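Local coordinates for protein MupZ (Pseudomonas fluorescens, PDB 6FXD) that probably acts as an epoxide hydrolase that helps to form the oxygen heterocycles of the antibiotic mupirocin, at residues A[108-111]-A[112-116]. Residues are numbered along the deposited sequence; the frame is centred on the assembly and turned at random.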
loop_
_atom_site.group_PDB
_atom_site.type_symbol
_atom_site.label_atom_id
_atom_site.label_comp_id
_atom_site.label_asym_id
_atom_site.label_seq_id
_atom_site.Cartn_x
_atom_site.Cartn_y
_atom_site.Cartn_z
ATOM N N GLY A 108 10.108 -8.255 -4.311
ATOM C CA GLY A 108 10.094 -7.286 -3.239
ATOM C C GLY A 108 9.484 -5.974 -3.684
ATOM O O GLY A 108 9.140 -5.814 -4.858
ATOM N N PRO A 109 9.334 -5.019 -2.769
ATOM C CA PRO A 109 8.733 -3.732 -3.148
ATOM C C PRO A 109 9.667 -2.918 -4.035
ATOM O O PRO A 109 10.893 -3.077 -4.017
ATOM C CB PRO A 109 8.495 -3.032 -1.805
ATOM C CG PRO A 109 9.541 -3.626 -0.894
ATOM C CD PRO A 109 9.706 -5.063 -1.339
ATOM N N ARG A 110 9.062 -2.018 -4.811
ATOM C CA ARG A 110 9.817 -1.266 -5.815
ATOM C C ARG A 110 11.004 -0.525 -5.201
ATOM O O ARG A 110 12.109 -0.539 -5.759
ATOM C CB ARG A 110 8.890 -0.290 -6.547
ATOM C CG ARG A 110 9.630 0.626 -7.523
ATOM C CD ARG A 110 8.693 1.629 -8.161
ATOM N NE ARG A 110 7.640 0.954 -8.910
ATOM C CZ ARG A 110 6.629 1.578 -9.505
ATOM N NH1 ARG A 110 6.532 2.899 -9.437
ATOM N NH2 ARG A 110 5.713 0.883 -10.165
ATOM N N GLU A 111 10.799 0.112 -4.047
ATOM C CA GLU A 111 11.835 0.958 -3.462
ATOM C C GLU A 111 13.044 0.140 -3.022
ATOM O O GLU A 111 14.176 0.641 -3.047
ATOM C CB GLU A 111 11.256 1.731 -2.277
ATOM C CG GLU A 111 12.200 2.733 -1.651
ATOM C CD GLU A 111 11.490 3.674 -0.701
ATOM O OE1 GLU A 111 10.261 3.840 -0.845
ATOM O OE2 GLU A 111 12.153 4.237 0.197
ATOM N N GLU A 112 12.830 -1.108 -2.606
ATOM C CA GLU A 112 13.960 -1.962 -2.263
ATOM C C GLU A 112 14.600 -2.566 -3.507
ATOM O O GLU A 112 15.830 -2.668 -3.589
ATOM C CB GLU A 112 13.517 -3.057 -1.291
ATOM C CG GLU A 112 13.072 -2.547 0.075
ATOM C CD GLU A 112 14.188 -1.847 0.830
ATOM O OE1 GLU A 112 15.228 -2.489 1.068
ATOM O OE2 GLU A 112 14.041 -0.652 1.176
ATOM N N LEU A 113 13.789 -2.966 -4.491
ATOM C CA LEU A 113 14.358 -3.546 -5.701
ATOM C C LEU A 113 15.193 -2.527 -6.469
ATOM O O LEU A 113 16.162 -2.904 -7.140
ATOM C CB LEU A 113 13.265 -4.146 -6.586
ATOM C CG LEU A 113 13.066 -5.668 -6.477
ATOM C CD1 LEU A 113 13.000 -6.103 -5.020
ATOM C CD2 LEU A 113 11.832 -6.140 -7.235
ATOM N N ASP A 114 14.832 -1.240 -6.391
ATOM C CA ASP A 114 15.665 -0.196 -6.982
ATOM C C ASP A 114 17.097 -0.256 -6.460
ATOM O O ASP A 114 18.035 0.078 -7.192
ATOM C CB ASP A 114 15.058 1.184 -6.701
ATOM C CG ASP A 114 13.816 1.467 -7.539
ATOM O OD1 ASP A 114 13.550 0.724 -8.503
ATOM O OD2 ASP A 114 13.099 2.441 -7.224
ATOM N N LYS A 115 17.287 -0.673 -5.204
ATOM C CA LYS A 115 18.625 -0.783 -4.625
ATOM C C LYS A 115 19.375 -2.017 -5.104
ATOM O O LYS A 115 20.592 -2.102 -4.879
ATOM C CB LYS A 115 18.537 -0.790 -3.097
ATOM C CG LYS A 115 17.812 0.418 -2.501
ATOM C CD LYS A 115 17.523 0.221 -1.011
ATOM C CE LYS A 115 16.690 1.379 -0.462
ATOM N NZ LYS A 115 16.330 1.224 0.979
ATOM N N LEU A 116 18.690 -2.949 -5.768
ATOM C CA LEU A 116 19.273 -4.212 -6.194
ATOM C C LEU A 116 19.567 -4.284 -7.687
ATOM O O LEU A 116 20.366 -5.135 -8.094
ATOM C CB LEU A 116 18.327 -5.369 -5.819
ATOM C CG LEU A 116 18.035 -5.557 -4.324
ATOM C CD1 LEU A 116 16.978 -6.618 -4.067
ATOM C CD2 LEU A 116 19.332 -5.874 -3.566
#
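Pro-109 O accepts the N-H of Leu-113 at 2.9 Å in a nearly straight bond (167° at the hydrogen), and a weak second one from Glu-112 N. One residue on, Asp-114 N reaches Arg-110 O, also at 2.9 Å. These bonds close a single helical turn, with Pro-109 at its N-cap, on the crossover from strand 100-108 to strand 126-135. On the flank of the turn, Lys-115 NZ bridges to Glu-112 OE2 at 3.0 Å, approaching on the syn side but 33° out of the carboxylate plane; OE1 takes the backbone N-H of Ala-78, where helix 78-94 begins. With CG anti to the carbonyl carbon (chi1 -66°), Glu-112 lays CG alongside Pro-109 CG, 3.8 Å away; the bend at chi2 then turns the carboxylate. Leu-113 leans back over the strand end, CD1 meeting Gly-108 CA at 3.6 Å. Replacing Glu-112 with an alanine would probably leave Lys-115 NZ and Ala-78 N without their carboxylate partner and remove the CG against Pro-109. Arg-110 NE bridges Glu-129 of the same chain, while NH1 pairs with Glu-111 of the second subunit, reciprocally. Glu-112 thus ties the turn to its own chain, Glu-111 reaches the second subunit, and Arg-110 does both.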